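Local coordinates for protein peptidoglycan D,D-transpeptidase PbpA (Mycobacterium tuberculosis, PDB 3UN7) that probably cross-links the peptidoglycan of the mycobacterial cell wall as a penicillin-binding D,D-transpeptidase and is probably required to regulate cell length, at residues T59-L64 with P150-N155; L64-T69 with V164-W169; A132-E137 with T316-A321; P218-P223 with C253-V258; W413-A418 with A426-V431. All coordinates share one frame; numbering follows the deposited sequence.

Interaction 1 of 5, residues T59-L64 with P150-N155; sequences TGFYSL and PSYDPN
Phe61 and Pro154 bring their backbones to within 5.0 Å, CA to CA, where the turn leaving helix 52-59 meets the N-capped start of helix 154-157. This buried seam joins the dimerisation-domain region, which holds 59-64, to the transpeptidase region, which holds 150-155. Gly60 ends the first helix with a positive phi of 63°, and the chain then straightens into the short strand 62-63. On the other side Asp153 is the N-cap: its OD1 accepts from Asn155 N, 2.8 Å away and well above the carboxylate plane, and also from Asn155 ND2, which uses the syn lone pair. The same ND2 reaches Tyr49 O. Pro154, which follows the cap, lays its ring against 59-64. Pro154 CB rests on Gly60 O at 3.6 Å and on Phe61 CB at 3.9 Å. Phe61 and Tyr152 both have CG between the backbone N and carbonyl carbon (chi1 63° and 69°), which swings both rings into the seam. The two side chains run roughly perpendicular, and the phenol end of Tyr152 arrives in the plane of the Phe61 ring, at its edge. Trp169 of helix 162-174 touches the Phe61 side chain, while Leu172 of that helix lies against Tyr152. Thr59 gives its hydroxyl proton to Gly60 O in the carbonyl plane, on a lone pair, with Thr59 OG1 2.9 Å from that oxygen. At the edge of the phenylalanine ring, Tyr152 OH lies 3.4 Å from Phe61 CD2.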
# COMPACT_ATOMS: atom_id res chain seq x y z
N THR A 59 0.40 14.91 -2.63
CA THR A 59 0.45 16.17 -3.39
C THR A 59 1.49 16.12 -4.51
O THR A 59 1.24 16.62 -5.59
CB THR A 59 0.72 17.40 -2.49
OG1 THR A 59 2.01 17.28 -1.91
CG2 THR A 59 -0.35 17.55 -1.39
N GLY A 60 2.64 15.52 -4.23
CA GLY A 60 3.84 15.72 -5.02
C GLY A 60 4.26 17.19 -4.93
O GLY A 60 3.93 17.89 -3.95
N PHE A 61 4.99 17.66 -5.93
CA PHE A 61 5.46 19.06 -5.94
C PHE A 61 5.06 19.79 -7.20
O PHE A 61 4.69 19.18 -8.21
CB PHE A 61 6.97 19.17 -5.67
CG PHE A 61 7.84 18.52 -6.73
CD1 PHE A 61 8.12 19.17 -7.93
CD2 PHE A 61 8.43 17.29 -6.49
CE1 PHE A 61 8.95 18.59 -8.89
CE2 PHE A 61 9.25 16.68 -7.45
CZ PHE A 61 9.51 17.33 -8.64
N TYR A 62 5.09 21.11 -7.13
CA TYR A 62 4.87 21.91 -8.30
C TYR A 62 6.00 22.93 -8.31
O TYR A 62 6.07 23.80 -7.43
CB TYR A 62 3.48 22.55 -8.24
CG TYR A 62 3.06 23.37 -9.43
CD1 TYR A 62 2.67 22.75 -10.61
CD2 TYR A 62 2.98 24.76 -9.36
CE1 TYR A 62 2.25 23.49 -11.71
CE2 TYR A 62 2.56 25.52 -10.46
CZ TYR A 62 2.19 24.87 -11.63
OH TYR A 62 1.76 25.57 -12.75
N SER A 63 6.88 22.80 -9.30
CA SER A 63 8.17 23.49 -9.30
C SER A 63 8.40 24.27 -10.58
O SER A 63 8.14 23.77 -11.67
CB SER A 63 9.29 22.45 -9.12
OG SER A 63 10.56 23.00 -9.40
N LEU A 64 8.91 25.49 -10.45
CA LEU A 64 9.29 26.29 -11.61
C LEU A 64 10.31 25.60 -12.50
O LEU A 64 10.19 25.62 -13.74
CB LEU A 64 9.84 27.64 -11.17
CG LEU A 64 8.85 28.70 -10.73
CD1 LEU A 64 9.61 29.88 -10.16
CD2 LEU A 64 8.00 29.13 -11.92
N PRO A 150 11.37 7.44 4.19
CA PRO A 150 11.39 8.87 4.50
C PRO A 150 10.63 9.64 3.42
O PRO A 150 10.37 9.09 2.35
CB PRO A 150 12.89 9.22 4.46
CG PRO A 150 13.50 8.19 3.54
CD PRO A 150 12.71 6.93 3.83
N SER A 151 10.27 10.88 3.70
CA SER A 151 9.62 11.73 2.71
C SER A 151 10.47 12.99 2.55
O SER A 151 11.59 13.04 3.05
CB SER A 151 8.19 12.05 3.13
OG SER A 151 7.44 12.58 2.05
N TYR A 152 9.94 13.99 1.86
CA TYR A 152 10.68 15.21 1.57
C TYR A 152 9.73 16.39 1.67
O TYR A 152 8.51 16.20 1.74
CB TYR A 152 11.28 15.15 0.16
CG TYR A 152 10.25 15.22 -0.92
CD1 TYR A 152 9.98 16.43 -1.58
CD2 TYR A 152 9.50 14.10 -1.27
CE1 TYR A 152 8.99 16.52 -2.55
CE2 TYR A 152 8.51 14.17 -2.25
CZ TYR A 152 8.26 15.38 -2.87
OH TYR A 152 7.30 15.45 -3.85
N ASP A 153 10.27 17.59 1.62
CA ASP A 153 9.45 18.79 1.74
C ASP A 153 9.23 19.44 0.36
O ASP A 153 10.13 20.07 -0.18
CB ASP A 153 10.16 19.76 2.70
CG ASP A 153 9.41 21.06 2.89
OD1 ASP A 153 8.33 21.24 2.29
OD2 ASP A 153 9.91 21.91 3.66
N PRO A 154 8.02 19.27 -0.23
CA PRO A 154 7.75 19.90 -1.53
C PRO A 154 7.90 21.41 -1.55
O PRO A 154 8.03 21.97 -2.62
CB PRO A 154 6.30 19.50 -1.83
CG PRO A 154 6.13 18.20 -1.06
CD PRO A 154 6.85 18.48 0.23
N ASN A 155 7.90 22.06 -0.38
CA ASN A 155 8.12 23.52 -0.32
C ASN A 155 9.47 23.91 -0.88
O ASN A 155 9.62 25.00 -1.43
CB ASN A 155 7.97 24.06 1.11
CG ASN A 155 6.55 24.00 1.59
OD1 ASN A 155 5.69 24.72 1.06
ND2 ASN A 155 6.27 23.12 2.56

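Interaction 2 of 5, residues L64-T69 with V164-W169; sequences LRYSST and VQAQAW
Tyr66 has CG anti to its carbonyl carbon (chi1 -61°), while Trp169 sends CG opposite its own backbone nitrogen (chi1 -172°), and the two rings come to lie face against face. They form an offset stack: the phenol ring and the five-membered ring of the indole have centroids 3.9 Å apart and planes inclined by only 12°. Tyr66 CD2 sits over the centre of the indole, whereas Trp169 CG lies toward the rim of the phenol ring. Trp169 CB adds a CH-pi contact to the same face of Tyr66, 4.0 Å from the centroid. On the opposite face Arg65 CG lies toward the rim, so the phenol sits between the indole and an aliphatic arm. Beyond CG the arginine bends at chi3, and NH1 gives a hydrogen bond to Tyr66 OH at 2.9 Å, with the hydroxyl in the guanidinium plane. That hydroxyl also lies close to the backbone of the helix, 3.3 Å from Ala166 CA, and Ala166 CB touches both it and NH1. Gln165, extended beyond CG, reaches across to the turn: its OE1 accepts from Arg65 N at 3.0 Å, the donor tilted from the carbonyl plane. OE1 is also hydrogen-bonded to Ser63 OG, so two bonds, one from the turn and one with Ser63 of strand 62-63, hold the amide oxygen. Ser63 OG bonds Tyr66 N as well. The contact thus clasps the turn between strands 62-63 and 67-68 to the Gln165, Ala166 and Trp169 side of helix 162-174, with Leu157 of helix 154-157 packed against Trp169.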
# COMPACT_ATOMS: atom_id res chain seq x y z
N LEU A 64 8.91 25.49 -10.45
CA LEU A 64 9.29 26.29 -11.61
C LEU A 64 10.31 25.60 -12.50
O LEU A 64 10.19 25.62 -13.74
CB LEU A 64 9.84 27.64 -11.17
CG LEU A 64 8.85 28.70 -10.73
CD1 LEU A 64 9.61 29.88 -10.16
CD2 LEU A 64 8.00 29.13 -11.92
N ARG A 65 11.32 24.98 -11.92
CA ARG A 65 12.30 24.37 -12.80
C ARG A 65 12.19 22.86 -12.97
O ARG A 65 12.69 22.32 -13.95
CB ARG A 65 13.72 24.87 -12.50
CG ARG A 65 14.51 24.10 -11.49
CD ARG A 65 15.58 24.99 -10.85
NE ARG A 65 16.46 25.62 -11.84
CZ ARG A 65 17.57 25.07 -12.32
NH1 ARG A 65 17.96 23.87 -11.92
NH2 ARG A 65 18.29 25.73 -13.21
N TYR A 66 11.48 22.19 -12.06
CA TYR A 66 11.36 20.73 -12.14
C TYR A 66 9.97 20.18 -12.49
O TYR A 66 9.76 18.96 -12.48
CB TYR A 66 11.95 20.07 -10.88
CG TYR A 66 13.42 20.40 -10.75
CD1 TYR A 66 13.86 21.35 -9.83
CD2 TYR A 66 14.37 19.80 -11.60
CE1 TYR A 66 15.21 21.68 -9.73
CE2 TYR A 66 15.72 20.13 -11.51
CZ TYR A 66 16.13 21.06 -10.57
OH TYR A 66 17.46 21.42 -10.48
N SER A 67 9.05 21.09 -12.82
CA SER A 67 7.69 20.72 -13.20
C SER A 67 6.90 20.20 -11.99
O SER A 67 7.09 20.67 -10.88
CB SER A 67 7.70 19.68 -14.35
OG SER A 67 6.45 19.67 -15.02
N SER A 68 6.03 19.23 -12.22
CA SER A 68 5.10 18.77 -11.21
C SER A 68 5.19 17.26 -11.06
O SER A 68 5.67 16.58 -11.97
CB SER A 68 3.70 19.12 -11.68
OG SER A 68 3.49 18.55 -12.98
N THR A 69 4.72 16.74 -9.92
CA THR A 69 4.60 15.28 -9.72
C THR A 69 3.29 14.97 -9.02
O THR A 69 2.57 15.90 -8.62
CB THR A 69 5.72 14.71 -8.82
OG1 THR A 69 5.74 15.43 -7.58
CG2 THR A 69 7.07 14.80 -9.51
N VAL A 164 17.89 27.41 -4.73
CA VAL A 164 17.20 26.62 -3.70
C VAL A 164 16.58 25.34 -4.30
O VAL A 164 16.67 24.24 -3.72
CB VAL A 164 16.15 27.47 -2.94
CG1 VAL A 164 15.24 26.58 -2.11
CG2 VAL A 164 16.86 28.49 -2.05
N GLN A 165 15.95 25.47 -5.46
CA GLN A 165 15.37 24.30 -6.11
C GLN A 165 16.46 23.31 -6.54
O GLN A 165 16.37 22.13 -6.22
CB GLN A 165 14.55 24.72 -7.33
CG GLN A 165 13.28 25.48 -7.03
CD GLN A 165 12.72 26.06 -8.30
OE1 GLN A 165 11.94 25.40 -8.99
NE2 GLN A 165 13.15 27.26 -8.64
N ALA A 166 17.48 23.80 -7.25
CA ALA A 166 18.55 22.93 -7.76
C ALA A 166 19.31 22.17 -6.67
O ALA A 166 19.66 21.00 -6.85
CB ALA A 166 19.52 23.72 -8.64
N GLN A 167 19.56 22.84 -5.54
CA GLN A 167 20.25 22.21 -4.42
C GLN A 167 19.39 21.14 -3.75
O GLN A 167 19.88 20.04 -3.49
CB GLN A 167 20.74 23.25 -3.41
CG GLN A 167 22.10 23.83 -3.76
CD GLN A 167 22.43 25.11 -3.01
OE1 GLN A 167 21.71 25.52 -2.09
NE2 GLN A 167 23.52 25.77 -3.41
N ALA A 168 18.11 21.45 -3.51
CA ALA A 168 17.16 20.44 -3.01
C ALA A 168 17.09 19.24 -3.95
O ALA A 168 17.09 18.09 -3.50
CB ALA A 168 15.77 21.03 -2.81
N TRP A 169 17.01 19.52 -5.25
CA TRP A 169 16.94 18.48 -6.26
C TRP A 169 18.14 17.53 -6.19
O TRP A 169 17.98 16.31 -6.21
CB TRP A 169 16.82 19.10 -7.65
CG TRP A 169 16.56 18.12 -8.74
CD1 TRP A 169 17.44 17.70 -9.71
CD2 TRP A 169 15.34 17.40 -8.96
NE1 TRP A 169 16.83 16.78 -10.53
CE2 TRP A 169 15.55 16.58 -10.09
CE3 TRP A 169 14.10 17.38 -8.32
CZ2 TRP A 169 14.54 15.75 -10.60
CZ3 TRP A 169 13.11 16.55 -8.82
CH2 TRP A 169 13.33 15.75 -9.95

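Interaction 3 of 5, residues A132-E137 with T316-A321; sequences AVVALE and TPLANA
Val134 pushes its two methyls into the first turn of helix 317-328, CG1 between Leu318 and Ala321 and CG2 over the backbone between Pro317 and Leu318. With CG1 opposite the backbone nitrogen (chi1 175°), that methyl lies 3.7 Å from Ala321 CB and equally close to Leu318 CD1, while CG2 is 3.8 Å from Leu318 N. The strand side chains alternate, so Ala132, Val134 and Leu136 face the helix and Val133 and Ala135 turn to the other face, where they meet helix 446-458. This layering of a central antiparallel sheet between helices belongs to the penicillin-binding transpeptidase fold. Strand and helix segments run in roughly the same direction, crossing at -37° with axes 7.9 Å apart. Near the start of the strand Ala132 CB meets the flank of the proline ring, 3.8 Å from Pro317 CG. At its far end Leu136 straddles the helix surface: CD2 touches Leu318 CD1 at 3.7 Å, the two leucines lying nearly perpendicular, and CD1 covers Ala321 CB at 3.8 Å. Thr316 caps the helix, its OG1 accepting from Ala319 N at 2.9 Å. One residue further on, Asn320 bonds Thr194 OG1, so this helix also reaches the chain beside Ser193, the probable acyl-ester serine. Between the segments themselves the side chains that meet are all apolar, and they pack on each other and on the helix backbone; the contact therefore rests on close apolar fit in the buried interior, and the strand backbone bonds instead to strands 143-149 and 425-431.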
# COMPACT_ATOMS: atom_id res chain seq x y z
N ALA A 132 6.33 2.04 3.85
CA ALA A 132 5.06 2.60 3.41
C ALA A 132 3.88 2.11 4.23
O ALA A 132 3.94 1.05 4.86
CB ALA A 132 4.83 2.34 1.91
N VAL A 133 2.83 2.92 4.25
CA VAL A 133 1.56 2.54 4.83
C VAL A 133 0.43 2.91 3.87
O VAL A 133 0.41 4.02 3.32
CB VAL A 133 1.30 3.24 6.20
CG1 VAL A 133 -0.10 2.91 6.73
CG2 VAL A 133 2.38 2.87 7.23
N VAL A 134 -0.50 1.99 3.66
CA VAL A 134 -1.64 2.25 2.80
C VAL A 134 -2.88 1.85 3.58
O VAL A 134 -2.89 0.79 4.24
CB VAL A 134 -1.60 1.43 1.47
CG1 VAL A 134 -2.89 1.65 0.67
CG2 VAL A 134 -0.39 1.83 0.63
N ALA A 135 -3.91 2.68 3.51
CA ALA A 135 -5.20 2.36 4.07
C ALA A 135 -6.25 2.54 2.98
O ALA A 135 -6.25 3.52 2.23
CB ALA A 135 -5.50 3.23 5.30
N LEU A 136 -7.13 1.55 2.90
CA LEU A 136 -8.18 1.52 1.88
C LEU A 136 -9.50 1.29 2.57
O LEU A 136 -9.57 0.66 3.63
CB LEU A 136 -7.93 0.37 0.89
CG LEU A 136 -6.62 0.34 0.08
CD1 LEU A 136 -6.57 -0.90 -0.81
CD2 LEU A 136 -6.47 1.61 -0.78
N GLU A 137 -10.56 1.81 1.96
CA GLU A 137 -11.92 1.50 2.41
C GLU A 137 -12.41 0.36 1.54
O GLU A 137 -12.62 0.56 0.35
CB GLU A 137 -12.82 2.72 2.22
CG GLU A 137 -14.25 2.51 2.71
CD GLU A 137 -14.98 3.82 2.80
OE1 GLU A 137 -15.33 4.37 1.74
OE2 GLU A 137 -15.18 4.32 3.92
N THR A 316 3.53 -4.00 -4.72
CA THR A 316 3.52 -2.68 -4.11
C THR A 316 2.81 -2.83 -2.78
O THR A 316 2.02 -3.75 -2.61
CB THR A 316 2.78 -1.63 -4.95
OG1 THR A 316 1.41 -2.02 -5.10
CG2 THR A 316 3.43 -1.46 -6.34
N PRO A 317 3.12 -1.97 -1.80
CA PRO A 317 2.28 -1.91 -0.59
C PRO A 317 0.78 -1.70 -0.89
O PRO A 317 -0.05 -2.32 -0.23
CB PRO A 317 2.88 -0.74 0.19
CG PRO A 317 4.37 -0.80 -0.21
CD PRO A 317 4.31 -1.11 -1.69
N LEU A 318 0.44 -0.86 -1.86
CA LEU A 318 -0.96 -0.74 -2.27
C LEU A 318 -1.59 -2.07 -2.72
O LEU A 318 -2.74 -2.36 -2.36
CB LEU A 318 -1.11 0.31 -3.38
CG LEU A 318 -2.50 0.47 -3.99
CD1 LEU A 318 -3.49 0.99 -2.97
CD2 LEU A 318 -2.48 1.38 -5.25
N ALA A 319 -0.87 -2.85 -3.53
CA ALA A 319 -1.37 -4.18 -3.95
C ALA A 319 -1.59 -5.12 -2.75
O ALA A 319 -2.57 -5.86 -2.71
CB ALA A 319 -0.42 -4.81 -4.98
N ASN A 320 -0.69 -5.07 -1.76
CA ASN A 320 -0.90 -5.89 -0.56
C ASN A 320 -2.11 -5.39 0.27
O ASN A 320 -2.87 -6.21 0.77
CB ASN A 320 0.38 -6.03 0.29
CG ASN A 320 0.70 -7.50 0.65
OD1 ASN A 320 -0.11 -8.40 0.42
ND2 ASN A 320 1.87 -7.72 1.24
N ALA A 321 -2.30 -4.07 0.39
CA ALA A 321 -3.53 -3.53 1.03
C ALA A 321 -4.77 -3.98 0.28
O ALA A 321 -5.79 -4.28 0.90
CB ALA A 321 -3.50 -1.98 1.10

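Interaction 4 of 5, residues P218-P223 with C253-V258; sequences PTIPLP and CNTAFV
Ile220 and Thr255 lie side by side, the side chain of each running toward the other's backbone, the isoleucine coming from a beta strand and the threonine from a helix's first turn. Strand 219-221 pairs with 228-230 in a small two-stranded antiparallel sheet within the transpeptidase region, and packs over the start of helix 254-264 with the two axes 28° apart. Ile220 CG2 is placed between its backbone nitrogen and carbonyl carbon, where it meets Thr255 CG2 at 3.6 Å. CG1 leaves opposite the nitrogen (chi1 -169°) and carries CD1 to the helix backbone, 3.5 Å from Thr255 O. The hydroxyl of Thr255 points elsewhere and is bound by Ala217 O, which leaves the methyl to face the strand. One turn further on, Val258 lies alongside Ile220 in the same way, its CG1 at 3.8 Å from Ile220 CG2. Leu222 instead meets Val258 nearly at right angles, and both touch Leu229 of the partner strand. Cys253, the N-cap right before the helix, is disulfide-bonded to Cys237. Asn254, whose OD1 bonds Lys196 NZ, occupies the asparagine position of the family's SxN motif, and Lys196 the lysine position of SxxK, so the strand covers a helix that starts at the probable active site. Two residues past Ile220, Leu222 CD2 rests on Val258 CG1 at 4.0 Å.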
# COMPACT_ATOMS: atom_id res chain seq x y z
N PRO A 218 10.67 -28.90 10.45
CA PRO A 218 11.44 -27.66 10.55
C PRO A 218 12.18 -27.28 9.26
O PRO A 218 12.50 -26.11 9.07
CB PRO A 218 12.43 -27.95 11.68
CG PRO A 218 12.60 -29.42 11.67
CD PRO A 218 11.26 -29.97 11.28
N THR A 219 12.47 -28.25 8.41
CA THR A 219 13.05 -27.99 7.08
C THR A 219 12.39 -28.86 6.02
O THR A 219 11.86 -29.92 6.33
CB THR A 219 14.59 -28.20 7.02
OG1 THR A 219 14.90 -29.60 7.17
CG2 THR A 219 15.32 -27.37 8.08
N ILE A 220 12.46 -28.39 4.77
CA ILE A 220 11.88 -29.08 3.63
C ILE A 220 12.82 -28.89 2.42
O ILE A 220 13.16 -27.75 2.09
CB ILE A 220 10.43 -28.57 3.33
CG1 ILE A 220 9.71 -29.47 2.31
CG2 ILE A 220 10.41 -27.10 2.87
CD1 ILE A 220 8.22 -29.14 2.17
N PRO A 221 13.25 -30.00 1.78
CA PRO A 221 14.08 -29.84 0.59
C PRO A 221 13.26 -29.23 -0.54
O PRO A 221 12.06 -29.49 -0.64
CB PRO A 221 14.49 -31.28 0.24
CG PRO A 221 13.45 -32.15 0.86
CD PRO A 221 13.01 -31.42 2.10
N LEU A 222 13.89 -28.39 -1.35
CA LEU A 222 13.23 -27.89 -2.55
C LEU A 222 13.51 -28.86 -3.70
O LEU A 222 14.67 -29.24 -3.89
CB LEU A 222 13.72 -26.48 -2.90
CG LEU A 222 13.24 -25.34 -2.01
CD1 LEU A 222 13.93 -24.04 -2.41
CD2 LEU A 222 11.72 -25.20 -2.10
N PRO A 223 12.47 -29.25 -4.46
CA PRO A 223 12.65 -30.30 -5.48
C PRO A 223 13.55 -29.84 -6.60
O PRO A 223 13.51 -28.67 -6.99
CB PRO A 223 11.23 -30.54 -6.02
CG PRO A 223 10.31 -29.69 -5.20
CD PRO A 223 11.10 -28.70 -4.44
N CYS A 253 3.71 -21.31 9.25
CA CYS A 253 4.82 -22.26 9.16
C CYS A 253 5.25 -22.40 7.71
O CYS A 253 4.46 -22.83 6.88
CB CYS A 253 4.42 -23.61 9.74
SG CYS A 253 3.97 -23.53 11.49
N ASN A 254 6.49 -22.04 7.40
CA ASN A 254 6.99 -22.03 6.02
C ASN A 254 6.90 -23.35 5.26
O ASN A 254 6.51 -23.38 4.10
CB ASN A 254 8.44 -21.54 5.96
CG ASN A 254 8.56 -20.05 6.19
OD1 ASN A 254 7.63 -19.27 5.92
ND2 ASN A 254 9.71 -19.63 6.70
N THR A 255 7.31 -24.43 5.91
CA THR A 255 7.45 -25.71 5.21
C THR A 255 6.10 -26.28 4.76
O THR A 255 5.98 -26.87 3.68
CB THR A 255 8.27 -26.73 6.03
OG1 THR A 255 7.61 -26.98 7.27
CG2 THR A 255 9.67 -26.17 6.31
N ALA A 256 5.08 -26.06 5.59
CA ALA A 256 3.70 -26.39 5.26
C ALA A 256 3.19 -25.67 4.01
O ALA A 256 2.47 -26.25 3.21
CB ALA A 256 2.78 -26.11 6.45
N PHE A 257 3.56 -24.39 3.84
CA PHE A 257 3.15 -23.66 2.64
C PHE A 257 4.00 -23.96 1.40
O PHE A 257 3.51 -23.88 0.27
CB PHE A 257 3.01 -22.17 2.94
CG PHE A 257 1.78 -21.87 3.73
CD1 PHE A 257 0.56 -21.70 3.09
CD2 PHE A 257 1.82 -21.87 5.13
CE1 PHE A 257 -0.60 -21.47 3.82
CE2 PHE A 257 0.66 -21.65 5.86
CZ PHE A 257 -0.56 -21.45 5.19
N VAL A 258 5.26 -24.33 1.62
CA VAL A 258 6.10 -24.82 0.52
C VAL A 258 5.44 -26.09 -0.02
O VAL A 258 5.18 -26.22 -1.23
CB VAL A 258 7.55 -25.09 0.99
CG1 VAL A 258 8.36 -25.85 -0.07
CG2 VAL A 258 8.24 -23.77 1.33

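Interaction 5 of 5, residues W413-A418 with A426-V431; sequences WYIAFA and AVAVLV
Tyr414 and Val429 exchange two backbone hydrogen bonds, the shorter from Val429 N to Tyr414 O at 2.8 Å. Ala416 and Val427 repeat the pattern two residues on, again with the shorter bond, Val427 N to Ala416 O, at 2.8 Å. These hydrogen-bonded pairs define an antiparallel beta hairpin in the central sheet of the transpeptidase fold. Between them Ile415 and Ala428 form a non-hydrogen-bonded pair. Trp413, Ile415 and Phe417 share one face with Ala426, Ala428 and Leu430, where helix 317-328 packs. Tyr414, Ala416, Val427 and Val429 share the other, against helix 446-458, and Tyr414 OH bonds Glu378 OE1. On the first face Ile415 CG2 touches Ala428 CB at 3.8 Å. Strand 393-399 completes the far side of 413-418 and carries the lysine and glycine of the KTG motif at Lys395 and Gly397, placing the hairpin beside the probable active site. Trp413 NE1 bonds Pro190 O, which helps hold the indole; the Trp413 side chain is about 7 Å from that of Ser193, the probable acyl-ester serine. Over that indole Leu430 lays one methyl: CD1 makes a CH-pi contact 3.7 Å from the centroid of the five-membered ring, 19° off its normal.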
# COMPACT_ATOMS: atom_id res chain seq x y z
N TRP A 413 6.20 -6.97 7.17
CA TRP A 413 4.92 -6.63 6.59
C TRP A 413 3.82 -6.90 7.60
O TRP A 413 3.90 -7.85 8.38
CB TRP A 413 4.61 -7.54 5.41
CG TRP A 413 5.25 -7.25 4.08
CD1 TRP A 413 6.36 -7.86 3.56
CD2 TRP A 413 4.76 -6.36 3.06
NE1 TRP A 413 6.61 -7.38 2.29
CE2 TRP A 413 5.63 -6.47 1.95
CE3 TRP A 413 3.67 -5.48 2.99
CZ2 TRP A 413 5.46 -5.72 0.78
CZ3 TRP A 413 3.49 -4.72 1.80
CH2 TRP A 413 4.38 -4.85 0.72
N TYR A 414 2.76 -6.09 7.54
CA TYR A 414 1.50 -6.37 8.22
C TYR A 414 0.40 -5.99 7.24
O TYR A 414 0.39 -4.87 6.75
CB TYR A 414 1.38 -5.52 9.47
CG TYR A 414 0.14 -5.72 10.34
CD1 TYR A 414 0.01 -6.83 11.18
CD2 TYR A 414 -0.86 -4.75 10.37
CE1 TYR A 414 -1.10 -6.98 12.01
CE2 TYR A 414 -1.96 -4.88 11.19
CZ TYR A 414 -2.09 -6.00 11.99
OH TYR A 414 -3.19 -6.10 12.79
N ILE A 415 -0.50 -6.91 6.94
CA ILE A 415 -1.69 -6.58 6.18
C ILE A 415 -2.92 -6.96 7.00
O ILE A 415 -2.89 -7.96 7.72
CB ILE A 415 -1.72 -7.20 4.75
CG1 ILE A 415 -1.68 -8.74 4.79
CG2 ILE A 415 -0.53 -6.68 3.92
CD1 ILE A 415 -2.04 -9.39 3.45
N ALA A 416 -3.97 -6.14 6.94
CA ALA A 416 -5.07 -6.31 7.89
C ALA A 416 -6.33 -5.60 7.47
O ALA A 416 -6.31 -4.73 6.62
CB ALA A 416 -4.64 -5.85 9.29
N PHE A 417 -7.44 -6.03 8.07
CA PHE A 417 -8.70 -5.30 7.94
C PHE A 417 -9.53 -5.43 9.21
O PHE A 417 -9.31 -6.32 10.02
CB PHE A 417 -9.46 -5.70 6.67
CG PHE A 417 -9.83 -7.15 6.59
CD1 PHE A 417 -11.06 -7.59 7.08
CD2 PHE A 417 -8.98 -8.08 5.98
CE1 PHE A 417 -11.43 -8.94 6.98
CE2 PHE A 417 -9.33 -9.42 5.87
CZ PHE A 417 -10.56 -9.85 6.37
N ALA A 418 -10.45 -4.49 9.40
CA ALA A 418 -11.22 -4.41 10.64
C ALA A 418 -12.42 -3.48 10.43
O ALA A 418 -12.38 -2.64 9.55
CB ALA A 418 -10.32 -3.87 11.77
N ALA A 426 -8.87 -1.35 5.45
CA ALA A 426 -7.87 -2.38 5.21
C ALA A 426 -6.54 -1.65 5.13
O ALA A 426 -6.48 -0.54 4.62
CB ALA A 426 -8.17 -3.07 3.92
N VAL A 427 -5.47 -2.27 5.63
CA VAL A 427 -4.17 -1.62 5.69
C VAL A 427 -3.06 -2.54 5.21
O VAL A 427 -3.18 -3.77 5.26
CB VAL A 427 -3.81 -1.07 7.12
CG1 VAL A 427 -4.87 -0.10 7.61
CG2 VAL A 427 -3.61 -2.24 8.15
N ALA A 428 -2.00 -1.93 4.70
CA ALA A 428 -0.73 -2.63 4.52
C ALA A 428 0.36 -1.77 5.07
O ALA A 428 0.41 -0.56 4.79
CB ALA A 428 -0.46 -2.93 3.06
N VAL A 429 1.23 -2.39 5.86
CA VAL A 429 2.40 -1.71 6.41
C VAL A 429 3.59 -2.48 5.89
O VAL A 429 3.66 -3.71 6.01
CB VAL A 429 2.41 -1.74 7.94
CG1 VAL A 429 3.68 -1.10 8.51
CG2 VAL A 429 1.16 -1.09 8.49
N LEU A 430 4.50 -1.76 5.25
CA LEU A 430 5.80 -2.32 4.95
C LEU A 430 6.88 -1.53 5.69
O LEU A 430 7.00 -0.31 5.49
CB LEU A 430 6.08 -2.34 3.44
CG LEU A 430 7.57 -2.61 3.17
CD1 LEU A 430 7.89 -4.11 3.19
CD2 LEU A 430 7.95 -1.95 1.88
N VAL A 431 7.64 -2.22 6.55
CA VAL A 431 8.81 -1.64 7.19
C VAL A 431 10.04 -2.29 6.58
O VAL A 431 10.32 -3.47 6.83
CB VAL A 431 8.84 -1.87 8.73
CG1 VAL A 431 10.10 -1.28 9.31
CG2 VAL A 431 7.60 -1.26 9.41

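Overall arrangement
From the N terminus, the chain first enters interaction 1 at 59-64 and interaction 2 at 64-69, sharing Leu64; both close after residue 150, with their segments alternating, and together tie the dimerisation-domain region to the transpeptidase region. Segment 132-137 opens interaction 3 before either has closed, so interaction 3 crosses both. Its long loop, closed by helix 317-328, encloses interaction 4, whose strand and helix lie about 28 Å from it, centre to centre. Interaction 5 follows in series as a local hairpin, yet touches interaction 3 because strands 131-136 and 425-431 are neighbours in the central sheet. Interactions 1 and 4 lie on opposite sides of the chain's centre.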